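Local atomic coordinates of ferric vibriobactin ABC transporter, periplasmic ferric vibriobactin-binding protein (Vibrio cholerae, PDB entry 3R5T), a protein that binds the iron complex of the siderophore vibriobactin in the periplasm and probably delivers it to an ABC transporter for uptake. Residues His211-Phe214 / Leu215-His218; Val91-Ile95 / Gly96-Ala100; Ala185-Gln188 / Leu189-Val193. All coordinates share one frame; numbering follows the deposited sequence. Where two conformers were deposited one is given.

How the interactions relate
From the N terminus, interaction 2 (91-100) comes first, then interaction 3 (185-193), then interaction 1 (211-218). Each is one unbroken piece of chain: a loop doubling back after strand 89-93, successive turns of helix 185-192, and a bend leading into strand 214-217. They follow in series, none nested in or crossing another. Interactions 1 and 2 stand on different sheets and both touch the siderophore; they also meet directly, R212 NH2 lying 3.6 Å from I95 CG2. Interactions 2 and 3 lie farthest apart, about 22 Å between centres and without touching, but H186 of interaction 3 reaches F214 of interaction 1 and so joins its helix to the pocket wall.

Interaction 1. Residues His211-Phe214 / Leu215-His218; sequences HRDF and LRIH. With VBN ((4S,5R)-N-{3-[(2,3-dihydroxybenzoyl)amino]propyl}-2-(2,3-dihydroxyphenyl)-N-[3-({[(4S,5R)-2-(2,3-dihydroxyphenyl)-5-met hyl-4,5-dihydro-1,3-oxazol-4-yl]carbonyl}amino)propyl]-5-methyl-4,5-dihydro-1,3-oxazole-4-carboxamide), chain B.
The guanidinium of R216 lies between the imidazole of H211, on which it stacks, and a tilted, offset catechol ring of vibriobactin. On the protein side it lies flat on H211, the two centres 3.6 Å apart and the planes only 13° off parallel, with CZ over the middle of the ring. On the opposite face the dihydroxybenzoyl ring of the ligand is displaced, its CAL lying toward the guanidinium rim. A bend at chi2 (62°) folds the R216 chain back over H211 and carries NH1 toward the backbone and carboxylate of 213-214. There NH1 donates twice: to F214 O at 2.9 Å, almost exactly in the guanidinium plane, and to D213 OD1 at 3.0 Å, which makes a salt bridge. These residues lead into and begin strand 214-217, an outermost strand of the mixed sheet, on the side of the ligand cleft opposite the loop at 96-98. D213 OD1 also takes the backbone N-H of F214, and both donors come from the same face of the carboxylate, so its rotation is restrained. The other oxygen, OD2, binds a water at 2.8 Å that also accepts from R216 NH2 and hydrogen-bonds to VBN OAF and OAG. F214 presents one ring face to the same catechol, VBN CAL sitting 3.6 Å above the plane toward the rim. H211 CE1 comes within 3.2 Å of VBN OAG, near the imidazole plane. With R216 about 4 Å from the iron(III), its positive charge probably offsets some of the negative charge of the chelating oxygens.

Interaction 2. Residues Val91-Ile95 / Gly96-Ala100; sequences VVSMI and GADSA. With VBN ((4S,5R)-N-{3-[(2,3-dihydroxybenzoyl)amino]propyl}-2-(2,3-dihydroxyphenyl)-N-[3-({[(4S,5R)-2-(2,3-dihydroxyphenyl)-5-met hyl-4,5-dihydro-1,3-oxazol-4-yl]carbonyl}amino)propyl]-5-methyl-4,5-dihydro-1,3-oxazole-4-carboxamide), chain B.
S93 and S99 bring the two halves of this loop together, their CA atoms 4.8 Å apart where the chain leaves strand 89-93 and doubles back. A type I beta turn runs from G96 to S99, closed by the backbone bond from S99 N to G96 O. G96 has a positive phi (134°), and a CB there would clash with I95 O, so the backbone itself calls for glycine. A water fills the neck of the loop, accepting from S93 N and A100 N and donating to D98 O. Each serine then fastens the loop with its hydroxyl, one to a carbonyl and one to a carboxylate. S99 OG, trans to its own backbone N (chi1 176°), donates to S93 O at 2.7 Å from above the carbonyl plane, and also bonds to R101 N. S93 OG donates to D98 OD1 at 3.0 Å, meeting the carboxylate from well above its plane. D98 has further holds on both oxygens, Y118 OH at OD1 and T32 OG1 at OD2, and its CG packs 3.7 Å from VBN CAQ on a catechol ring. Beside the neck, V92 CG1 lies against A100 CB at 4.1 Å. Strand 89-93 belongs to the parallel sheet, and its C-terminal loop forms one wall of the siderophore cleft, as in other binding proteins of this family. G96 CA comes within 3.4 Å of VBN CBL, while A97 N donates to VBN OAH at 2.9 Å and nearly straight (173°). This main-chain N-H, held in place by the serine bonds and the turn, would be expected to stabilise negative charge on OAH, while the D98 carboxylate beside the ring is held by S93, Y118 and T32.

Interaction 3. Residues Ala185-Gln188 / Leu189-Val193; sequences AHAQ and LLQSV
Q188 and Q191 are neighbours on the outer side of helix 185-192. Q191 has two modelled conformers, so its share in what follows is uncertain; in the one described, the two amide planes are 23° apart, and Q191 NE2 lies 4.1 Å from Q188 CG and 3.6 Å from A187 CB. A water joins the two amide oxygens, donating to Q188 OE1 at 2.9 Å and only weakly to Q191 OE1. Q188 NE2 turns back to Q183 O. The imidazole of H186 meets the F214 ring edge-to-face, and its NE2 is bound to S267 O. Underneath, the backbone N-H groups of L189, L190, Q191 and S192 each bond to the carbonyl four residues earlier. Q191 N lies 2.9 Å from A187 O. S192 OG, placed between N and C by its first torsion (76°), bends back to donate to L189 O at 2.6 Å. L189 faces inward onto helices 137-155 and 272-286, while L190 touches F231 of strand 229-233. This is i+4 to i alpha-helical bonding, tightening to i+3 to i at the C-terminal end, in a short amphipathic helix flanking the mixed sheet of a two-lobed periplasmic binding protein.

Interaction 1. Residues His211-Phe214 / Leu215-His218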
loop_
_atom_site.group_PDB
_atom_site.type_symbol
_atom_site.label_atom_id
_atom_site.label_comp_id
_atom_site.label_asym_id
_atom_site.label_seq_id
_atom_site.Cartn_x
_atom_site.Cartn_y
_atom_site.Cartn_z
ATOM N N HIS A 211 -1.745 12.288 9.131
ATOM C CA HIS A 211 -1.528 11.168 8.227
ATOM C C HIS A 211 -1.045 11.667 6.879
ATOM O O HIS A 211 -1.554 12.669 6.363
ATOM C CB HIS A 211 -2.818 10.390 8.006
ATOM C CG HIS A 211 -3.356 9.744 9.237
ATOM N ND1 HIS A 211 -2.891 8.535 9.710
ATOM C CD2 HIS A 211 -4.355 10.120 10.064
ATOM C CE1 HIS A 211 -3.588 8.197 10.784
ATOM N NE2 HIS A 211 -4.475 9.147 11.023
ATOM N N ARG A 212 -0.094 10.943 6.299
ATOM C CA ARG A 212 0.502 11.342 5.028
ATOM C C ARG A 212 -0.105 10.602 3.836
ATOM O O ARG A 212 0.043 11.053 2.690
ATOM C CB ARG A 212 2.013 11.134 5.091
ATOM C CG ARG A 212 2.674 12.089 6.076
ATOM C CD ARG A 212 4.155 11.793 6.296
ATOM N NE ARG A 212 4.363 10.609 7.127
ATOM C CZ ARG A 212 4.179 10.576 8.444
ATOM N NH1 ARG A 212 3.769 11.658 9.090
ATOM N NH2 ARG A 212 4.403 9.460 9.118
ATOM N N ASP A 213 -0.781 9.485 4.105
ATOM C CA ASP A 213 -1.343 8.642 3.046
ATOM C C ASP A 213 -2.752 9.068 2.621
ATOM O O ASP A 213 -2.983 9.438 1.459
ATOM C CB ASP A 213 -1.283 7.132 3.424
ATOM C CG ASP A 213 -1.989 6.771 4.752
ATOM O OD1 ASP A 213 -2.193 7.635 5.627
ATOM O OD2 ASP A 213 -2.311 5.574 4.918
ATOM N N PHE A 214 -3.681 9.006 3.573
ATOM C CA PHE A 214 -5.040 9.478 3.349
ATOM C C PHE A 214 -5.362 10.529 4.391
ATOM O O PHE A 214 -5.075 10.337 5.578
ATOM C CB PHE A 214 -6.058 8.330 3.486
ATOM C CG PHE A 214 -6.118 7.402 2.291
ATOM C CD1 PHE A 214 -7.248 7.348 1.494
ATOM C CD2 PHE A 214 -5.042 6.587 1.976
ATOM C CE1 PHE A 214 -7.301 6.483 0.402
ATOM C CE2 PHE A 214 -5.092 5.729 0.879
ATOM C CZ PHE A 214 -6.222 5.695 0.088
ATOM N N LEU A 215 -5.994 11.616 3.960
ATOM C CA LEU A 215 -6.468 12.636 4.882
ATOM C C LEU A 215 -7.761 12.108 5.482
ATOM O O LEU A 215 -8.713 11.805 4.745
ATOM C CB LEU A 215 -6.748 13.964 4.155
ATOM C CG LEU A 215 -7.021 15.161 5.073
ATOM C CD1 LEU A 215 -5.778 15.528 5.849
ATOM C CD2 LEU A 215 -7.473 16.368 4.269
ATOM N N ARG A 216 -7.802 11.988 6.811
ATOM C CA ARG A 216 -9.024 11.615 7.506
ATOM C C ARG A 216 -9.879 12.864 7.687
ATOM O O ARG A 216 -9.377 13.900 8.131
ATOM C CB ARG A 216 -8.694 10.975 8.853
ATOM C CG ARG A 216 -8.428 9.490 8.780
ATOM C CD ARG A 216 -7.241 9.130 7.927
ATOM N NE ARG A 216 -6.786 7.794 8.303
ATOM C CZ ARG A 216 -5.686 7.212 7.852
ATOM N NH1 ARG A 216 -4.920 7.814 6.947
ATOM N NH2 ARG A 216 -5.375 5.992 8.286
ATOM N N ILE A 217 -11.166 12.765 7.344
ATOM C CA ILE A 217 -12.038 13.938 7.289
ATOM C C ILE A 217 -13.446 13.638 7.838
ATOM O O ILE A 217 -13.924 12.509 7.744
ATOM C CB ILE A 217 -12.164 14.467 5.825
ATOM C CG1 ILE A 217 -12.898 13.440 4.954
ATOM C CG2 ILE A 217 -10.782 14.819 5.240
ATOM C CD1 ILE A 217 -13.198 13.906 3.548
ATOM N N HIS A 218 -14.118 14.656 8.380
ATOM C CA HIS A 218 -15.539 14.516 8.678
ATOM C C HIS A 218 -16.278 14.168 7.390
ATOM O O HIS A 218 -15.921 14.648 6.300
ATOM C CB HIS A 218 -16.127 15.788 9.277
ATOM C CG HIS A 218 -15.579 16.137 10.624
ATOM N ND1 HIS A 218 -15.711 17.394 11.172
ATOM C CD2 HIS A 218 -14.903 15.399 11.534
ATOM C CE1 HIS A 218 -15.141 17.416 12.364
ATOM N NE2 HIS A 218 -14.639 16.220 12.604
HETATM C C VBN B . -8.933 1.888 10.860
HETATM N N VBN B . -6.415 1.620 10.943
HETATM O O VBN B . -8.875 3.068 10.957
HETATM C CA VBN B . -7.719 1.008 11.125
HETATM C CB VBN B . -7.612 0.494 12.610
HETATM C CAB VBN B . -7.963 -5.083 5.894
HETATM O OAC VBN B . -10.584 4.338 6.189
HETATM O OAD VBN B . -8.949 -3.275 9.986
HETATM O OAF VBN B . -4.875 2.701 7.165
HETATM O OAG VBN B . -2.608 5.182 10.440
HETATM O OAH VBN B . -3.605 0.961 9.312
HETATM O OAI VBN B . -7.323 2.621 8.206
HETATM O OAJ VBN B . -4.689 3.469 10.072
HETATM O OAK VBN B . -5.981 -0.175 8.649
HETATM C CAL VBN B . -6.741 4.616 4.550
HETATM C CAM VBN B . -3.303 4.020 13.911
HETATM C CAN VBN B . -2.567 -2.528 8.560
HETATM C CAO VBN B . -5.647 3.991 5.239
HETATM C CAP VBN B . -2.690 4.704 12.823
HETATM C CAQ VBN B . -2.460 -1.139 8.901
HETATM C CAR VBN B . -8.072 4.584 5.106
HETATM C CAS VBN B . -4.393 3.164 13.696
HETATM C CAT VBN B . -3.831 -3.109 8.285
HETATM C CAU VBN B . -11.909 2.622 9.385
HETATM C CAV VBN B . -11.650 -0.787 10.097
HETATM C CAW VBN B . -11.178 3.885 8.901
HETATM C CAX VBN B . -11.651 -2.301 9.781
HETATM C CAY VBN B . -11.430 2.051 10.721
HETATM C CAZ VBN B . -10.311 -0.237 10.618
HETATM N NBB VBN B . -9.872 3.689 8.276
HETATM N NBC VBN B . -10.762 -2.599 8.659
HETATM N NBD VBN B . -7.410 -2.137 7.674
HETATM O OBF VBN B . -6.378 -4.242 7.669
HETATM C CBG VBN B . -9.690 3.983 6.873
HETATM C CBH VBN B . -9.393 -3.066 8.894
HETATM C CBJ VBN B . -6.117 2.226 12.215
HETATM C CBK VBN B . -5.889 3.334 6.480
HETATM C CBL VBN B . -3.181 4.529 11.516
HETATM C CBM VBN B . -3.624 -0.376 8.953
HETATM C CBN VBN B . -7.144 3.305 7.014
HETATM C CBO VBN B . -4.219 3.713 11.325
HETATM C CBP VBN B . -4.841 -0.943 8.687
HETATM C CBQ VBN B . -8.282 3.956 6.292
HETATM C CBR VBN B . -4.834 2.986 12.447
HETATM C CBS VBN B . -4.946 -2.358 8.317
HETATM C CBU VBN B . -7.797 -4.512 7.291
HETATM C CBW VBN B . -6.324 -2.935 8.151
HETATM C CBX VBN B . -8.507 -3.114 7.655
HETATM N NBY VBN B . -10.219 1.225 10.673
HETATM O OG1 VBN B . -6.702 1.484 13.262
HETATM C CG2 VBN B . -7.355 -0.986 12.846
HETATM O O HOH W 1 -2.949 4.591 7.444
#

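Interaction 2. Residues Val91-Ile95 / Gly96-Ala100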
loop_
_atom_site.group_PDB
_atom_site.type_symbol
_atom_site.label_atom_id
_atom_site.label_comp_id
_atom_site.label_asym_id
_atom_site.label_seq_id
_atom_site.Cartn_x
_atom_site.Cartn_y
_atom_site.Cartn_z
ATOM N N VAL A 91 11.616 -6.031 10.658
ATOM C CA VAL A 91 11.125 -4.827 9.995
ATOM C C VAL A 91 9.884 -4.284 10.666
ATOM O O VAL A 91 8.967 -5.046 10.991
ATOM C CB VAL A 91 10.828 -5.072 8.499
ATOM C CG1 VAL A 91 10.505 -3.757 7.814
ATOM C CG2 VAL A 91 12.017 -5.762 7.829
ATOM N N VAL A 92 9.897 -2.977 10.913
ATOM C CA VAL A 92 8.842 -2.283 11.654
ATOM C C VAL A 92 8.342 -1.093 10.849
ATOM O O VAL A 92 9.123 -0.439 10.174
ATOM C CB VAL A 92 9.383 -1.781 13.028
ATOM C CG1 VAL A 92 8.303 -1.102 13.837
ATOM C CG2 VAL A 92 9.991 -2.924 13.846
ATOM N N SER A 93 7.044 -0.815 10.917
ATOM C CA SER A 93 6.469 0.342 10.247
ATOM C C SER A 93 6.311 1.499 11.202
ATOM O O SER A 93 6.139 1.310 12.414
ATOM C CB SER A 93 5.135 -0.001 9.585
ATOM O OG SER A 93 4.164 -0.319 10.556
ATOM N N MET A 94 6.366 2.700 10.632
ATOM C CA MET A 94 6.359 3.950 11.385
ATOM C C MET A 94 4.974 4.362 11.886
ATOM O O MET A 94 4.831 4.877 13.000
ATOM C CB MET A 94 6.911 5.050 10.472
ATOM C CG MET A 94 7.081 6.404 11.120
ATOM S SD MET A 94 8.462 6.371 12.265
ATOM C CE MET A 94 8.721 8.122 12.520
ATOM N N ILE A 95 3.961 4.155 11.049
ATOM C CA ILE A 95 2.593 4.592 11.363
ATOM C C ILE A 95 1.567 3.724 10.655
ATOM O O ILE A 95 1.757 3.342 9.494
ATOM C CB ILE A 95 2.371 6.081 11.001
ATOM C CG1 ILE A 95 0.948 6.528 11.337
ATOM C CG2 ILE A 95 2.676 6.313 9.518
ATOM C CD1 ILE A 95 0.778 8.065 11.358
ATOM N N GLY A 96 0.473 3.423 11.354
ATOM C CA GLY A 96 -0.546 2.526 10.819
ATOM C C GLY A 96 -0.922 1.527 11.896
ATOM O O GLY A 96 -0.216 1.396 12.904
ATOM N N ALA A 97 -2.026 0.817 11.702
ATOM C CA ALA A 97 -2.454 -0.162 12.712
ATOM C C ALA A 97 -1.408 -1.258 12.975
ATOM O O ALA A 97 -1.401 -1.879 14.055
ATOM C CB ALA A 97 -3.801 -0.789 12.328
ATOM N N ASP A 98 -0.548 -1.493 11.987
ATOM C CA ASP A 98 0.475 -2.548 12.045
ATOM C C ASP A 98 1.829 -2.053 12.567
ATOM O O ASP A 98 2.814 -2.786 12.538
ATOM C CB ASP A 98 0.640 -3.237 10.669
ATOM C CG ASP A 98 1.037 -2.284 9.562
ATOM O OD1 ASP A 98 1.337 -1.114 9.835
ATOM O OD2 ASP A 98 1.036 -2.734 8.404
ATOM N N SER A 99 1.865 -0.833 13.096
ATOM C CA SER A 99 3.119 -0.286 13.622
ATOM C C SER A 99 3.503 -0.863 14.983
ATOM O O SER A 99 2.713 -0.815 15.928
ATOM C CB SER A 99 3.047 1.239 13.728
ATOM O OG SER A 99 4.237 1.747 14.332
ATOM N N ALA A 100 4.721 -1.404 15.075
ATOM C CA ALA A 100 5.302 -1.811 16.347
ATOM C C ALA A 100 6.425 -0.858 16.775
ATOM O O ALA A 100 7.393 -1.278 17.423
ATOM C CB ALA A 100 5.829 -3.236 16.240
HETATM C C VBN B . -8.933 1.888 10.860
HETATM N N VBN B . -6.415 1.620 10.943
HETATM O O VBN B . -8.875 3.068 10.957
HETATM C CA VBN B . -7.719 1.008 11.125
HETATM C CB VBN B . -7.612 0.494 12.610
HETATM C CAB VBN B . -7.963 -5.083 5.894
HETATM O OAC VBN B . -10.584 4.338 6.189
HETATM O OAD VBN B . -8.949 -3.275 9.986
HETATM O OAF VBN B . -4.875 2.701 7.165
HETATM O OAG VBN B . -2.608 5.182 10.440
HETATM O OAH VBN B . -3.605 0.961 9.312
HETATM O OAI VBN B . -7.323 2.621 8.206
HETATM O OAJ VBN B . -4.689 3.469 10.072
HETATM O OAK VBN B . -5.981 -0.175 8.649
HETATM C CAL VBN B . -6.741 4.616 4.550
HETATM C CAM VBN B . -3.303 4.020 13.911
HETATM C CAN VBN B . -2.567 -2.528 8.560
HETATM C CAO VBN B . -5.647 3.991 5.239
HETATM C CAP VBN B . -2.690 4.704 12.823
HETATM C CAQ VBN B . -2.460 -1.139 8.901
HETATM C CAR VBN B . -8.072 4.584 5.106
HETATM C CAS VBN B . -4.393 3.164 13.696
HETATM C CAT VBN B . -3.831 -3.109 8.285
HETATM C CAU VBN B . -11.909 2.622 9.385
HETATM C CAV VBN B . -11.650 -0.787 10.097
HETATM C CAW VBN B . -11.178 3.885 8.901
HETATM C CAX VBN B . -11.651 -2.301 9.781
HETATM C CAY VBN B . -11.430 2.051 10.721
HETATM C CAZ VBN B . -10.311 -0.237 10.618
HETATM N NBB VBN B . -9.872 3.689 8.276
HETATM N NBC VBN B . -10.762 -2.599 8.659
HETATM N NBD VBN B . -7.410 -2.137 7.674
HETATM O OBF VBN B . -6.378 -4.242 7.669
HETATM C CBG VBN B . -9.690 3.983 6.873
HETATM C CBH VBN B . -9.393 -3.066 8.894
HETATM C CBJ VBN B . -6.117 2.226 12.215
HETATM C CBK VBN B . -5.889 3.334 6.480
HETATM C CBL VBN B . -3.181 4.529 11.516
HETATM C CBM VBN B . -3.624 -0.376 8.953
HETATM C CBN VBN B . -7.144 3.305 7.014
HETATM C CBO VBN B . -4.219 3.713 11.325
HETATM C CBP VBN B . -4.841 -0.943 8.687
HETATM C CBQ VBN B . -8.282 3.956 6.292
HETATM C CBR VBN B . -4.834 2.986 12.447
HETATM C CBS VBN B . -4.946 -2.358 8.317
HETATM C CBU VBN B . -7.797 -4.512 7.291
HETATM C CBW VBN B . -6.324 -2.935 8.151
HETATM C CBX VBN B . -8.507 -3.114 7.655
HETATM N NBY VBN B . -10.219 1.225 10.673
HETATM O OG1 VBN B . -6.702 1.484 13.262
HETATM C CG2 VBN B . -7.355 -0.986 12.846
HETATM O O HOH W 2 5.619 -2.540 12.362
#

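Interaction 3. Residues Ala185-Gln188 / Leu189-Val193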
loop_
_atom_site.group_PDB
_atom_site.type_symbol
_atom_site.label_atom_id
_atom_site.label_comp_id
_atom_site.label_asym_id
_atom_site.label_seq_id
_atom_site.Cartn_x
_atom_site.Cartn_y
_atom_site.Cartn_z
ATOM N N ALA A 185 0.847 5.894 -1.894
ATOM C CA ALA A 185 1.108 4.861 -2.888
ATOM C C ALA A 185 -0.055 4.751 -3.875
ATOM O O ALA A 185 0.160 4.517 -5.071
ATOM C CB ALA A 185 1.422 3.541 -2.241
ATOM N N HIS A 186 -1.272 4.962 -3.386
ATOM C CA HIS A 186 -2.453 4.884 -4.235
ATOM C C HIS A 186 -2.479 5.983 -5.294
ATOM O O HIS A 186 -2.715 5.712 -6.462
ATOM C CB HIS A 186 -3.721 5.008 -3.385
ATOM C CG HIS A 186 -3.975 3.850 -2.482
ATOM N ND1 HIS A 186 -3.323 3.690 -1.280
ATOM C CD2 HIS A 186 -4.875 2.844 -2.565
ATOM C CE1 HIS A 186 -3.792 2.609 -0.670
ATOM N NE2 HIS A 186 -4.726 2.070 -1.437
ATOM N N ALA A 187 -2.336 7.226 -4.862
ATOM C CA ALA A 187 -2.362 8.350 -5.792
ATOM C C ALA A 187 -1.256 8.214 -6.829
ATOM O O ALA A 187 -1.503 8.396 -8.018
ATOM C CB ALA A 187 -2.202 9.655 -5.044
ATOM N N GLN A 188 -0.056 7.848 -6.380
ATOM C CA GLN A 188 1.081 7.803 -7.304
ATOM C C GLN A 188 0.931 6.665 -8.315
ATOM O O GLN A 188 1.306 6.812 -9.476
ATOM C CB GLN A 188 2.406 7.737 -6.535
ATOM C CG GLN A 188 2.621 8.974 -5.636
ATOM C CD GLN A 188 4.062 9.167 -5.185
ATOM O OE1 GLN A 188 4.939 9.474 -6.001
ATOM N NE2 GLN A 188 4.312 9.015 -3.872
ATOM N N LEU A 189 0.352 5.546 -7.888
ATOM C CA LEU A 189 0.076 4.454 -8.814
ATOM C C LEU A 189 -0.860 4.911 -9.932
ATOM O O LEU A 189 -0.588 4.710 -11.124
ATOM C CB LEU A 189 -0.525 3.252 -8.077
ATOM C CG LEU A 189 -0.997 2.108 -8.988
ATOM C CD1 LEU A 189 0.151 1.427 -9.711
ATOM C CD2 LEU A 189 -1.742 1.079 -8.184
ATOM N N LEU A 190 -1.956 5.560 -9.567
ATOM C CA LEU A 190 -2.883 6.023 -10.598
ATOM C C LEU A 190 -2.269 7.100 -11.501
ATOM O O LEU A 190 -2.486 7.100 -12.718
ATOM C CB LEU A 190 -4.205 6.493 -9.975
ATOM C CG LEU A 190 -5.332 5.450 -9.954
ATOM C CD1 LEU A 190 -4.880 4.078 -9.499
ATOM C CD2 LEU A 190 -6.519 5.941 -9.138
ATOM N N GLN A 191 -1.515 8.018 -10.901
ATOM C CA GLN A 191 -0.819 9.055 -11.661
ATOM C C GLN A 191 0.062 8.436 -12.742
ATOM O O GLN A 191 0.181 8.982 -13.852
ATOM C CB GLN A 191 0.068 9.894 -10.741
ATOM C CG GLN A 191 -0.646 10.766 -9.733
ATOM C CD GLN A 191 0.314 11.314 -8.689
ATOM O OE1 GLN A 191 1.480 11.594 -8.992
ATOM N NE2 GLN A 191 -0.164 11.454 -7.452
ATOM N N SER A 192 0.699 7.309 -12.405
ATOM C CA SER A 192 1.655 6.670 -13.317
ATOM C C SER A 192 1.029 6.141 -14.602
ATOM O O SER A 192 1.731 5.979 -15.603
ATOM C CB SER A 192 2.458 5.566 -12.621
ATOM O OG SER A 192 1.689 4.393 -12.436
ATOM N N VAL A 193 -0.277 5.873 -14.581
ATOM C CA VAL A 193 -0.966 5.490 -15.805
ATOM C C VAL A 193 -1.830 6.613 -16.381
ATOM O O VAL A 193 -2.736 6.356 -17.173
ATOM C CB VAL A 193 -1.784 4.209 -15.627
ATOM C CG1 VAL A 193 -0.846 3.034 -15.329
ATOM C CG2 VAL A 193 -2.827 4.375 -14.518
HETATM O O HOH W 3 4.609 10.055 -8.816
#